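Local atomic coordinates of DNA repair protein RAD14 (PDB entry 5A3D), a protein that binds specifically to damaged, kinked DNA through its zinc-containing DNA-binding domain and is required for the incision step of nucleotide excision repair. Residues B[37-42]-B[80-85]; B[49-54]-B[88-93]; B[20-25]-B[61-66]. One frame throughout, in Å; residues are numbered along the deposited sequence.

Contact 1 (B[37-42]-B[80-85]); sequences YALLTK and LFVRCE. With nucleotides of chain D.
Leu40 and Phe81 form the hydrogen-bonded pair at the middle of an antiparallel ladder, flanked by the non-hydrogen-bonded pairs Leu39-Val82 and Thr41-Leu80. Leu40 N donates a hydrogen bond to Phe81 O at 2.7 Å, and Phe81 N donates one to Leu40 O at 2.8 Å. Where the second strand turns into helix 83-94, Arg83 N bonds Ala38 O (2.9 Å), extending the pairing into the first turn of the helix.

Apolar contacts differ on the two faces. Leu39 sets its CD2 against Val82 CB (4.1 Å), beside Leu80, whose CD1 packs against the base of DG1 of chain D. Branched aliphatic residues suit this face: Leu39 and Val82 also touch Phe21, and Val82 touches Leu17 of helix 15-19. On the other face Leu40 lays CD2 over one face of the Arg83 guanidinium, 3.8 Å from NH2. A bend at chi3 (-54°) folds the arginine back over the leucine, while Tyr49 holds its NH1. The Phe81 ring turns an edge to Leu40 O and runs alongside the stem of Lys42.

Polar contacts with DNA gather at the end of strand 39-41. Lys42 is extended beyond CG, and its NZ donates a hydrogen bond to OP2 of DA4 of chain D (2.7 Å); a long cationic side chain suits a phosphate backbone. Asn57 also binds that ammonium. Lys42 N makes a weak bond to OP1 of DG3 of chain D.

Strand 39-41 is an outer strand of the three-stranded sheet and 78-82 the central one, with helix 42-49 packed against Leu40 and Phe81, and helix 53-56 against Phe81.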
loop_
_atom_site.group_PDB
_atom_site.type_symbol
_atom_site.label_atom_id
_atom_site.label_comp_id
_atom_site.label_asym_id
_atom_site.label_seq_id
_atom_site.Cartn_x
_atom_site.Cartn_y
_atom_site.Cartn_z
ATOM N N TYR B 37 -13.461 6.312 -26.977
ATOM C CA TYR B 37 -12.074 6.206 -27.226
ATOM C C TYR B 37 -11.167 7.180 -26.507
ATOM O O TYR B 37 -9.979 7.176 -26.688
ATOM C CB TYR B 37 -11.825 6.201 -28.733
ATOM C CG TYR B 37 -12.568 5.112 -29.463
ATOM C CD1 TYR B 37 -12.366 3.787 -29.156
ATOM C CD2 TYR B 37 -13.550 5.411 -30.383
ATOM C CE1 TYR B 37 -13.042 2.754 -29.805
ATOM C CE2 TYR B 37 -14.213 4.376 -31.050
ATOM C CZ TYR B 37 -14.004 3.052 -30.729
ATOM O OH TYR B 37 -14.659 2.041 -31.416
ATOM N N ALA B 38 -11.741 8.040 -25.737
ATOM C CA ALA B 38 -10.941 9.045 -25.070
ATOM C C ALA B 38 -9.975 8.391 -24.095
ATOM O O ALA B 38 -10.310 7.407 -23.460
ATOM C CB ALA B 38 -11.826 9.938 -24.207
ATOM N N LEU B 39 -8.866 9.043 -23.863
ATOM C CA LEU B 39 -7.887 8.512 -22.896
ATOM C C LEU B 39 -8.045 9.316 -21.610
ATOM O O LEU B 39 -8.323 10.523 -21.631
ATOM C CB LEU B 39 -6.519 8.543 -23.433
ATOM C CG LEU B 39 -6.232 7.822 -24.751
ATOM C CD1 LEU B 39 -4.746 7.935 -25.094
ATOM C CD2 LEU B 39 -6.685 6.349 -24.696
ATOM N N LEU B 40 -8.035 8.580 -20.499
ATOM C CA LEU B 40 -8.332 9.126 -19.184
ATOM C C LEU B 40 -7.103 8.873 -18.343
ATOM O O LEU B 40 -6.507 7.788 -18.359
ATOM C CB LEU B 40 -9.471 8.348 -18.553
ATOM C CG LEU B 40 -10.815 8.363 -19.292
ATOM C CD1 LEU B 40 -11.811 7.525 -18.505
ATOM C CD2 LEU B 40 -11.230 9.786 -19.365
ATOM N N THR B 41 -6.730 9.854 -17.567
ATOM C CA THR B 41 -5.662 9.622 -16.617
ATOM C C THR B 41 -6.121 8.697 -15.522
ATOM O O THR B 41 -7.296 8.474 -15.250
ATOM C CB THR B 41 -5.169 10.944 -16.015
ATOM O OG1 THR B 41 -6.214 11.437 -15.177
ATOM C CG2 THR B 41 -4.808 11.952 -17.055
ATOM N N LYS B 42 -5.138 8.204 -14.790
ATOM C CA LYS B 42 -5.373 7.463 -13.615
ATOM C C LYS B 42 -6.250 8.237 -12.591
ATOM O O LYS B 42 -7.239 7.708 -12.140
ATOM C CB LYS B 42 -4.089 6.961 -13.029
ATOM C CG LYS B 42 -4.388 5.823 -12.003
ATOM C CD LYS B 42 -3.164 5.418 -11.354
ATOM C CE LYS B 42 -3.362 4.108 -10.676
ATOM N NZ LYS B 42 -2.115 3.835 -10.024
ATOM N N LEU B 80 -2.595 6.423 -18.753
ATOM C CA LEU B 80 -3.735 6.747 -19.606
ATOM C C LEU B 80 -4.465 5.414 -19.907
ATOM O O LEU B 80 -3.878 4.428 -20.360
ATOM C CB LEU B 80 -3.360 7.479 -20.852
ATOM C CG LEU B 80 -2.595 8.834 -20.638
ATOM C CD1 LEU B 80 -2.134 9.376 -21.957
ATOM C CD2 LEU B 80 -3.554 9.765 -19.970
ATOM N N PHE B 81 -5.727 5.467 -19.689
ATOM C CA PHE B 81 -6.670 4.298 -19.817
ATOM C C PHE B 81 -7.730 4.686 -20.895
ATOM O O PHE B 81 -8.068 5.878 -20.994
ATOM C CB PHE B 81 -7.352 3.995 -18.513
ATOM C CG PHE B 81 -6.415 3.600 -17.441
ATOM C CD1 PHE B 81 -5.739 4.581 -16.732
ATOM C CD2 PHE B 81 -6.184 2.257 -17.134
ATOM C CE1 PHE B 81 -4.904 4.228 -15.668
ATOM C CE2 PHE B 81 -5.281 1.933 -16.091
ATOM C CZ PHE B 81 -4.649 2.928 -15.367
ATOM N N VAL B 82 -8.212 3.687 -21.628
ATOM C CA VAL B 82 -9.230 3.963 -22.705
ATOM C C VAL B 82 -10.618 3.897 -22.056
ATOM O O VAL B 82 -10.973 2.943 -21.301
ATOM C CB VAL B 82 -9.079 3.140 -24.032
ATOM C CG1 VAL B 82 -9.394 1.669 -23.906
ATOM C CG2 VAL B 82 -9.892 3.786 -25.159
ATOM N N ARG B 83 -11.408 4.903 -22.399
ATOM C CA ARG B 83 -12.693 5.046 -21.780
ATOM C C ARG B 83 -13.500 3.759 -21.882
ATOM O O ARG B 83 -14.087 3.373 -20.894
ATOM C CB ARG B 83 -13.483 6.253 -22.258
ATOM C CG ARG B 83 -14.776 6.301 -21.473
ATOM C CD ARG B 83 -15.668 7.443 -21.820
ATOM N NE ARG B 83 -15.141 8.757 -21.772
ATOM C CZ ARG B 83 -15.068 9.469 -20.663
ATOM N NH1 ARG B 83 -15.443 8.910 -19.506
ATOM N NH2 ARG B 83 -14.621 10.727 -20.709
ATOM N N CYS B 84 -13.537 3.111 -23.049
ATOM C CA CYS B 84 -14.460 1.976 -23.188
ATOM C C CYS B 84 -14.115 0.831 -22.172
ATOM O O CYS B 84 -15.000 0.190 -21.688
ATOM C CB CYS B 84 -14.510 1.480 -24.633
ATOM S SG CYS B 84 -12.942 0.974 -25.360
ATOM N N GLU B 85 -12.833 0.601 -21.921
ATOM C CA GLU B 85 -12.390 -0.414 -20.899
ATOM C C GLU B 85 -12.774 -0.054 -19.474
ATOM O O GLU B 85 -13.375 -0.833 -18.701
ATOM C CB GLU B 85 -10.886 -0.574 -20.981
ATOM C CG GLU B 85 -10.471 -1.405 -22.140
ATOM C CD GLU B 85 -8.980 -1.726 -22.165
ATOM O OE1 GLU B 85 -8.251 -1.510 -21.162
ATOM O OE2 GLU B 85 -8.551 -2.282 -23.247
ATOM P P DG D 3 -2.173 10.412 -13.495
ATOM O OP1 DG D 3 -1.999 9.283 -14.461
ATOM O OP2 DG D 3 -3.479 10.703 -12.941
ATOM O "O5'" DG D 3 -1.153 10.186 -12.287
ATOM C "C5'" DG D 3 0.231 9.968 -12.548
ATOM C "C4'" DG D 3 0.896 9.406 -11.309
ATOM O "O4'" DG D 3 1.051 10.437 -10.303
ATOM C "C3'" DG D 3 0.166 8.263 -10.619
ATOM O "O3'" DG D 3 1.302 7.493 -10.252
ATOM C "C2'" DG D 3 -0.604 8.967 -9.507
ATOM C "C1'" DG D 3 0.315 10.127 -9.136
ATOM N N9 DG D 3 -0.303 11.365 -8.664
ATOM C C8 DG D 3 -1.422 11.993 -9.153
ATOM N N7 DG D 3 -1.669 13.131 -8.567
ATOM C C5 DG D 3 -0.671 13.244 -7.610
ATOM C C6 DG D 3 -0.415 14.267 -6.676
ATOM O O6 DG D 3 -1.062 15.294 -6.471
ATOM N N1 DG D 3 0.693 13.973 -5.887
ATOM C C2 DG D 3 1.489 12.863 -6.025
ATOM N N2 DG D 3 2.547 12.782 -5.204
ATOM N N3 DG D 3 1.290 11.928 -6.930
ATOM C C4 DG D 3 0.204 12.182 -7.686
ATOM O "O5'" DG D 1 -1.781 20.183 -18.428
ATOM C "C5'" DG D 1 -1.543 18.782 -18.696
ATOM C "C4'" DG D 1 -2.847 18.018 -18.606
ATOM O "O4'" DG D 1 -3.556 17.705 -19.833
ATOM C "C3'" DG D 1 -3.073 16.888 -17.600
ATOM O "O3'" DG D 1 -3.766 17.359 -16.419
ATOM C "C2'" DG D 1 -3.862 15.843 -18.382
ATOM C "C1'" DG D 1 -3.899 16.328 -19.835
ATOM N N9 DG D 1 -2.958 15.620 -20.698
ATOM C C8 DG D 1 -1.591 15.763 -20.754
ATOM N N7 DG D 1 -1.025 14.947 -21.600
ATOM C C5 DG D 1 -2.076 14.192 -22.107
ATOM C C6 DG D 1 -2.080 13.143 -23.066
ATOM O O6 DG D 1 -1.119 12.643 -23.669
ATOM N N1 DG D 1 -3.370 12.677 -23.309
ATOM C C2 DG D 1 -4.507 13.146 -22.698
ATOM N N2 DG D 1 -5.660 12.572 -23.074
ATOM N N3 DG D 1 -4.515 14.104 -21.781
ATOM C C4 DG D 1 -3.276 14.590 -21.552
ATOM P P DA D 4 1.110 6.048 -9.583
ATOM O OP1 DA D 4 2.081 5.143 -10.181
ATOM O OP2 DA D 4 -0.298 5.748 -9.568
ATOM O "O5'" DA D 4 1.632 6.269 -8.098
ATOM C "C5'" DA D 4 2.990 6.717 -7.973
ATOM C "C4'" DA D 4 3.437 6.758 -6.532
ATOM O "O4'" DA D 4 2.881 7.923 -5.896
ATOM C "C3'" DA D 4 3.026 5.572 -5.666
ATOM O "O3'" DA D 4 4.099 5.334 -4.755
ATOM C "C2'" DA D 4 1.747 6.064 -5.009
ATOM C "C1'" DA D 4 2.023 7.546 -4.824
ATOM N N9 DA D 4 0.874 8.434 -4.892
ATOM C C8 DA D 4 -0.178 8.362 -5.769
ATOM N N7 DA D 4 -1.009 9.368 -5.682
ATOM C C5 DA D 4 -0.447 10.179 -4.708
ATOM C C6 DA D 4 -0.859 11.391 -4.144
ATOM N N6 DA D 4 -1.967 12.029 -4.516
ATOM N N1 DA D 4 -0.104 11.915 -3.153
ATOM C C2 DA D 4 1.003 11.260 -2.774
ATOM N N3 DA D 4 1.511 10.123 -3.249
ATOM C C4 DA D 4 0.729 9.631 -4.231
#

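Contact 2 (B[49-54]-B[88-93]); sequences YFLTDP and AFAFKK. With nucleotides of chain C.
The backbones approach most nearly at Tyr49 and Ala90, where the alanine methyl sits obliquely to the tyrosine ring, with Ala90 CB 3.6 Å from Tyr49 CD1. So small a side chain suits this point, because the CA atoms of the same pair are only 5.9 Å apart. Next to it, Leu51 points CD2 at the edge of the Phe89 ring, in its plane and 3.7 Å from Phe89 CD2. The phenylalanine chain leaves with CG opposite the backbone N (chi1 -177°), which swings the ring beside the leucine; Phe62 meets the same ring edge-to-face.

Residues 50-52 link helix 42-49 to helix 53-56, and they run past one side of helix 83-94, within the DNA-binding domain. Phe50 takes a positive phi (56°) as it leaves the first helix, and Thr52 caps the start of the second.

Lys93 reaches toward the link as an extended chain. Its CD lies 4.0 Å from Leu51 CD2, and its NZ bonds Phe50 O at 3.0 Å, in the carbonyl plane, and also makes a salt bridge with Glu55. Lysine suits the place because its aliphatic stem packs on Leu51 while its ammonium reaches Phe50 O and Glu55. Beyond this patch, Pro54 CG approaches OP1 of DA6 of chain C at 3.2 Å.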
loop_
_atom_site.group_PDB
_atom_site.type_symbol
_atom_site.label_atom_id
_atom_site.label_comp_id
_atom_site.label_asym_id
_atom_site.label_seq_id
_atom_site.Cartn_x
_atom_site.Cartn_y
_atom_site.Cartn_z
ATOM N N TYR B 49 -15.060 7.221 -12.217
ATOM C CA TYR B 49 -15.633 5.888 -12.189
ATOM C C TYR B 49 -15.531 5.163 -10.845
ATOM O O TYR B 49 -15.882 3.972 -10.736
ATOM C CB TYR B 49 -15.013 5.036 -13.308
ATOM C CG TYR B 49 -15.417 5.526 -14.675
ATOM C CD1 TYR B 49 -16.677 5.280 -15.183
ATOM C CD2 TYR B 49 -14.530 6.229 -15.458
ATOM C CE1 TYR B 49 -17.035 5.720 -16.452
ATOM C CE2 TYR B 49 -14.913 6.725 -16.708
ATOM C CZ TYR B 49 -16.130 6.432 -17.217
ATOM O OH TYR B 49 -16.530 6.885 -18.488
ATOM N N PHE B 50 -14.963 5.859 -9.879
ATOM C CA PHE B 50 -14.727 5.351 -8.541
ATOM C C PHE B 50 -13.920 4.068 -8.533
ATOM O O PHE B 50 -14.188 3.158 -7.754
ATOM C CB PHE B 50 -16.047 5.262 -7.807
ATOM C CG PHE B 50 -16.846 6.538 -7.889
ATOM C CD1 PHE B 50 -16.356 7.724 -7.378
ATOM C CD2 PHE B 50 -18.083 6.547 -8.507
ATOM C CE1 PHE B 50 -17.078 8.901 -7.465
ATOM C CE2 PHE B 50 -18.824 7.718 -8.605
ATOM C CZ PHE B 50 -18.297 8.912 -8.102
ATOM N N LEU B 51 -12.905 3.989 -9.403
ATOM C CA LEU B 51 -12.076 2.773 -9.454
ATOM C C LEU B 51 -10.966 2.991 -8.489
ATOM O O LEU B 51 -10.550 4.126 -8.296
ATOM C CB LEU B 51 -11.537 2.436 -10.892
ATOM C CG LEU B 51 -12.704 2.254 -11.899
ATOM C CD1 LEU B 51 -12.133 1.788 -13.243
ATOM C CD2 LEU B 51 -13.836 1.341 -11.456
ATOM N N THR B 52 -10.451 1.908 -7.917
ATOM C CA THR B 52 -9.324 2.018 -6.918
ATOM C C THR B 52 -7.973 1.766 -7.455
ATOM O O THR B 52 -7.816 1.261 -8.564
ATOM C CB THR B 52 -9.515 0.981 -5.810
ATOM O OG1 THR B 52 -9.343 -0.317 -6.372
ATOM C CG2 THR B 52 -10.862 1.093 -5.269
ATOM N N ASP B 53 -6.960 2.081 -6.659
ATOM C CA ASP B 53 -5.606 1.731 -7.058
ATOM C C ASP B 53 -5.409 0.280 -7.369
ATOM O O ASP B 53 -4.811 0.020 -8.409
ATOM C CB ASP B 53 -4.489 2.228 -6.099
ATOM C CG ASP B 53 -4.210 3.656 -6.242
ATOM O OD1 ASP B 53 -4.218 4.175 -7.359
ATOM O OD2 ASP B 53 -3.971 4.301 -5.187
ATOM N N PRO B 54 -5.904 -0.666 -6.528
ATOM C CA PRO B 54 -5.700 -2.079 -6.867
ATOM C C PRO B 54 -6.296 -2.505 -8.206
ATOM O O PRO B 54 -5.679 -3.245 -8.948
ATOM C CB PRO B 54 -6.311 -2.821 -5.695
ATOM C CG PRO B 54 -6.137 -1.860 -4.574
ATOM C CD PRO B 54 -6.378 -0.514 -5.142
ATOM N N ALA B 88 -16.589 -0.089 -18.971
ATOM C CA ALA B 88 -17.115 -1.465 -18.987
ATOM C C ALA B 88 -16.894 -2.107 -17.638
ATOM O O ALA B 88 -17.771 -2.786 -17.127
ATOM C CB ALA B 88 -16.406 -2.263 -20.062
ATOM N N PHE B 89 -15.703 -1.920 -17.058
ATOM C CA PHE B 89 -15.388 -2.414 -15.707
ATOM C C PHE B 89 -16.212 -1.724 -14.603
ATOM O O PHE B 89 -16.710 -2.368 -13.684
ATOM C CB PHE B 89 -13.874 -2.242 -15.423
ATOM C CG PHE B 89 -13.468 -2.804 -14.082
ATOM C CD1 PHE B 89 -13.194 -4.189 -13.939
ATOM C CD2 PHE B 89 -13.538 -2.010 -12.929
ATOM C CE1 PHE B 89 -12.869 -4.717 -12.700
ATOM C CE2 PHE B 89 -13.244 -2.555 -11.689
ATOM C CZ PHE B 89 -12.917 -3.901 -11.578
ATOM N N ALA B 90 -16.303 -0.405 -14.686
ATOM C CA ALA B 90 -17.016 0.395 -13.748
ATOM C C ALA B 90 -18.502 0.062 -13.670
ATOM O O ALA B 90 -19.069 0.018 -12.567
ATOM C CB ALA B 90 -16.834 1.844 -14.099
ATOM N N PHE B 91 -19.106 -0.174 -14.837
ATOM C CA PHE B 91 -20.532 -0.595 -14.969
ATOM C C PHE B 91 -20.755 -1.975 -14.348
ATOM O O PHE B 91 -21.835 -2.278 -13.812
ATOM C CB PHE B 91 -20.978 -0.621 -16.469
ATOM C CG PHE B 91 -21.253 0.744 -17.077
ATOM C CD1 PHE B 91 -21.043 1.908 -16.381
ATOM C CD2 PHE B 91 -21.688 0.850 -18.392
ATOM C CE1 PHE B 91 -21.254 3.160 -16.968
ATOM C CE2 PHE B 91 -21.955 2.084 -18.980
ATOM C CZ PHE B 91 -21.745 3.249 -18.253
ATOM N N LYS B 92 -19.754 -2.846 -14.468
ATOM C CA LYS B 92 -19.817 -4.155 -13.804
ATOM C C LYS B 92 -19.708 -3.996 -12.263
ATOM O O LYS B 92 -20.424 -4.656 -11.492
ATOM C CB LYS B 92 -18.745 -5.084 -14.379
ATOM C CG LYS B 92 -18.310 -6.261 -13.517
ATOM C CD LYS B 92 -16.781 -6.425 -13.473
ATOM C CE LYS B 92 -16.087 -5.733 -12.267
ATOM N NZ LYS B 92 -16.114 -6.481 -10.941
ATOM N N LYS B 93 -18.817 -3.132 -11.818
ATOM C CA LYS B 93 -18.622 -2.899 -10.404
ATOM C C LYS B 93 -19.797 -2.247 -9.696
ATOM O O LYS B 93 -20.024 -2.496 -8.503
ATOM C CB LYS B 93 -17.353 -2.058 -10.171
ATOM C CG LYS B 93 -17.158 -1.446 -8.796
ATOM C CD LYS B 93 -15.793 -0.785 -8.671
ATOM C CE LYS B 93 -15.361 -0.611 -7.229
ATOM N NZ LYS B 93 -14.193 0.256 -6.987
ATOM P P DA C 6 -5.208 -3.733 -1.454
ATOM O OP1 DA C 6 -4.709 -4.132 -2.782
ATOM O OP2 DA C 6 -4.662 -2.475 -0.849
ATOM O "O5'" DA C 6 -6.793 -3.611 -1.423
ATOM C "C5'" DA C 6 -7.582 -4.796 -1.662
ATOM C "C4'" DA C 6 -8.894 -4.793 -0.902
ATOM O "O4'" DA C 6 -8.662 -4.819 0.529
ATOM C "C3'" DA C 6 -9.833 -3.606 -1.162
ATOM O "O3'" DA C 6 -11.211 -4.054 -1.249
ATOM C "C2'" DA C 6 -9.582 -2.706 0.035
ATOM C "C1'" DA C 6 -9.270 -3.694 1.152
ATOM N N9 DA C 6 -8.340 -3.199 2.165
ATOM C C8 DA C 6 -7.047 -2.792 1.951
ATOM N N7 DA C 6 -6.414 -2.441 3.045
ATOM C C5 DA C 6 -7.354 -2.628 4.048
ATOM C C6 DA C 6 -7.301 -2.428 5.441
ATOM N N6 DA C 6 -6.228 -1.960 6.082
ATOM N N1 DA C 6 -8.415 -2.700 6.155
ATOM C C2 DA C 6 -9.487 -3.182 5.513
ATOM N N3 DA C 6 -9.658 -3.411 4.209
ATOM C C4 DA C 6 -8.541 -3.107 3.524
#

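Contact 3 (B[20-25]-B[61-66]); sequences VFKLQV and LFHRLE
His63 is the first residue of 61-66 to touch the loop 20-25, and it does so with its side chain among backbone oxygens. Its ring lies obliquely to Val20 O, which comes within 3.3 Å of His63 CD2, while Phe21 O stands over one face, offset toward the rim. The CB of His63 meets the Phe21 ring at CD1, 3.7 Å away, the two side chains sliding past each other in opposite directions. From the loop, Lys22 runs across the imidazole at about a right angle, its CG 3.6 Å from His63 NE2. A bend at chi2 (-67°) turns the lysine chain along this course, and its NZ bonds Asp19 O. ND1 of the histidine is held by Glu85 of helix 83-94, which fixes the rotation of the ring; histidine suits the place by offering a flat surface to the loop and a nitrogen to the helix.

At Arg64 it is the backbone that matters. Val20 CG1 packs 3.5 Å from Arg64 O, the backbone oxygen, and Arg64 CA lies near Phe21 CE1, while the arginine side chain leads off to Leu56 O. That phenylalanine ring, with His63 O at its edge, is covered on one face by Val20 CG1, which stands over the ring centre.

Leu65 closes the apolar part: its CB is 4.2 Å from Val20 CG1 and equally far from Phe21 CZ. No hydrogen bond joins the segments, and the Val20, Phe21 and Leu65 side chains hold by packing. Here the loop following helix 15-19 of the zinc finger, whose metal is held by Cys4, Cys7, Cys26 and Cys29, rests against the edge strand 65-67, the zinc-binding part packed onto the sheet, as expected of the XPA-family DNA-binding domain.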
loop_
_atom_site.group_PDB
_atom_site.type_symbol
_atom_site.label_atom_id
_atom_site.label_comp_id
_atom_site.label_asym_id
_atom_site.label_seq_id
_atom_site.Cartn_x
_atom_site.Cartn_y
_atom_site.Cartn_z
ATOM N N VAL B 20 -1.589 -0.170 -28.410
ATOM C CA VAL B 20 -1.647 -0.251 -26.917
ATOM C C VAL B 20 -2.955 -0.835 -26.470
ATOM O O VAL B 20 -2.970 -1.698 -25.642
ATOM C CB VAL B 20 -1.513 1.124 -26.235
ATOM C CG1 VAL B 20 -1.725 1.035 -24.703
ATOM C CG2 VAL B 20 -0.111 1.697 -26.573
ATOM N N PHE B 21 -4.055 -0.390 -27.038
ATOM C CA PHE B 21 -5.343 -0.740 -26.545
ATOM C C PHE B 21 -6.014 -1.840 -27.407
ATOM O O PHE B 21 -7.116 -2.278 -27.054
ATOM C CB PHE B 21 -6.209 0.477 -26.440
ATOM C CG PHE B 21 -5.726 1.471 -25.429
ATOM C CD1 PHE B 21 -5.918 1.235 -24.096
ATOM C CD2 PHE B 21 -4.981 2.568 -25.820
ATOM C CE1 PHE B 21 -5.390 2.095 -23.111
ATOM C CE2 PHE B 21 -4.568 3.521 -24.886
ATOM C CZ PHE B 21 -4.691 3.227 -23.500
ATOM N N LYS B 22 -5.375 -2.241 -28.519
ATOM C CA LYS B 22 -5.828 -3.350 -29.354
ATOM C C LYS B 22 -7.162 -3.093 -30.023
ATOM O O LYS B 22 -7.997 -3.978 -30.130
ATOM C CB LYS B 22 -5.867 -4.672 -28.539
ATOM C CG LYS B 22 -4.727 -4.804 -27.604
ATOM C CD LYS B 22 -3.433 -4.958 -28.380
ATOM C CE LYS B 22 -2.330 -5.022 -27.332
ATOM N NZ LYS B 22 -0.951 -5.025 -27.923
ATOM N N LEU B 23 -7.326 -1.884 -30.497
ATOM C CA LEU B 23 -8.615 -1.453 -31.094
ATOM C C LEU B 23 -8.332 -1.097 -32.526
ATOM O O LEU B 23 -7.434 -0.287 -32.790
ATOM C CB LEU B 23 -9.154 -0.259 -30.327
ATOM C CG LEU B 23 -9.708 -0.572 -28.930
ATOM C CD1 LEU B 23 -10.036 0.712 -28.155
ATOM C CD2 LEU B 23 -10.922 -1.423 -29.039
ATOM N N GLN B 24 -9.011 -1.760 -33.432
ATOM C CA GLN B 24 -8.951 -1.416 -34.849
ATOM C C GLN B 24 -9.815 -0.182 -35.196
ATOM O O GLN B 24 -10.943 -0.343 -35.741
ATOM C CB GLN B 24 -9.362 -2.625 -35.691
ATOM C CG GLN B 24 -8.349 -3.741 -35.599
ATOM C CD GLN B 24 -7.892 -4.111 -36.995
ATOM O OE1 GLN B 24 -8.565 -4.909 -37.691
ATOM N NE2 GLN B 24 -6.766 -3.477 -37.452
ATOM N N VAL B 25 -9.335 0.978 -34.759
ATOM C CA VAL B 25 -10.072 2.271 -34.839
ATOM C C VAL B 25 -9.139 3.338 -35.352
ATOM O O VAL B 25 -7.987 3.393 -34.936
ATOM C CB VAL B 25 -10.623 2.693 -33.454
ATOM C CG1 VAL B 25 -11.380 4.009 -33.577
ATOM C CG2 VAL B 25 -11.557 1.609 -32.988
ATOM N N LEU B 61 -6.059 -6.527 -16.032
ATOM C CA LEU B 61 -7.428 -5.954 -16.176
ATOM C C LEU B 61 -7.629 -4.755 -17.181
ATOM O O LEU B 61 -8.728 -4.543 -17.747
ATOM C CB LEU B 61 -7.824 -5.379 -14.876
ATOM C CG LEU B 61 -9.315 -5.306 -14.624
ATOM C CD1 LEU B 61 -9.774 -6.747 -14.335
ATOM C CD2 LEU B 61 -9.574 -4.423 -13.397
ATOM N N PHE B 62 -6.619 -3.951 -17.317
ATOM C CA PHE B 62 -6.683 -2.784 -18.268
ATOM C C PHE B 62 -5.427 -2.660 -19.067
ATOM O O PHE B 62 -4.277 -2.761 -18.526
ATOM C CB PHE B 62 -6.832 -1.467 -17.514
ATOM C CG PHE B 62 -8.094 -1.357 -16.722
ATOM C CD1 PHE B 62 -9.318 -1.311 -17.325
ATOM C CD2 PHE B 62 -8.074 -1.411 -15.336
ATOM C CE1 PHE B 62 -10.477 -1.225 -16.558
ATOM C CE2 PHE B 62 -9.201 -1.252 -14.595
ATOM C CZ PHE B 62 -10.446 -1.221 -15.203
ATOM N N HIS B 63 -5.584 -2.233 -20.309
ATOM C CA HIS B 63 -4.413 -1.821 -21.082
ATOM C C HIS B 63 -4.114 -0.444 -20.597
ATOM O O HIS B 63 -5.006 0.226 -20.018
ATOM C CB HIS B 63 -4.637 -1.837 -22.574
ATOM C CG HIS B 63 -4.860 -3.205 -23.145
ATOM N ND1 HIS B 63 -6.122 -3.760 -23.280
ATOM C CD2 HIS B 63 -3.998 -4.108 -23.659
ATOM C CE1 HIS B 63 -6.015 -4.975 -23.805
ATOM N NE2 HIS B 63 -4.732 -5.207 -24.038
ATOM N N ARG B 64 -2.874 -0.013 -20.727
ATOM C CA ARG B 64 -2.596 1.350 -20.386
ATOM C C ARG B 64 -1.361 1.860 -21.163
ATOM O O ARG B 64 -0.471 1.098 -21.489
ATOM C CB ARG B 64 -2.364 1.576 -18.898
ATOM C CG ARG B 64 -1.154 0.931 -18.280
ATOM C CD ARG B 64 -1.156 1.048 -16.704
ATOM N NE ARG B 64 -2.167 0.234 -15.927
ATOM C CZ ARG B 64 -2.720 -0.930 -16.291
ATOM N NH1 ARG B 64 -2.311 -1.595 -17.388
ATOM N NH2 ARG B 64 -3.654 -1.483 -15.542
ATOM N N LEU B 65 -1.392 3.133 -21.458
ATOM C CA LEU B 65 -0.276 3.865 -21.991
ATOM C C LEU B 65 0.346 4.712 -20.899
ATOM O O LEU B 65 -0.325 5.517 -20.298
ATOM C CB LEU B 65 -0.806 4.796 -23.034
ATOM C CG LEU B 65 0.116 5.506 -24.105
ATOM C CD1 LEU B 65 -0.342 6.847 -24.724
ATOM C CD2 LEU B 65 1.557 5.210 -24.342
ATOM N N GLU B 66 1.665 4.635 -20.770
ATOM C CA GLU B 66 2.381 5.520 -19.843
ATOM C C GLU B 66 3.128 6.590 -20.561
ATOM O O GLU B 66 3.707 6.372 -21.685
ATOM C CB GLU B 66 3.272 4.672 -18.947
ATOM C CG GLU B 66 2.403 3.991 -17.942
ATOM C CD GLU B 66 3.130 3.338 -16.798
ATOM O OE1 GLU B 66 4.392 3.384 -16.813
ATOM O OE2 GLU B 66 2.385 2.765 -15.909
#

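In the fold
Contact 1 is the buried centre of the domain, contact 2 is partly buried, and contact 3 lies at the surface. Contacts 1 and 3 share the sheet, for strand 78-82 pairs with 39-41 on one side and with 65-67 on the other; contacts 1 and 2 share helix 83-94. That helix also ties the three together, through Arg83 to Tyr49 and Glu85 to His63. Their chemistry follows their place: backbone pairing, with a lysine bonded to a DNA phosphate, in contact 1, one lysine-to-carbonyl bond beside apolar packing in contact 2, and packing without any hydrogen bond between the segments in contact 3. DNA approaches contacts 1 and 2 closely, whereas contact 3 stays about 6 Å from it at the nearest atom.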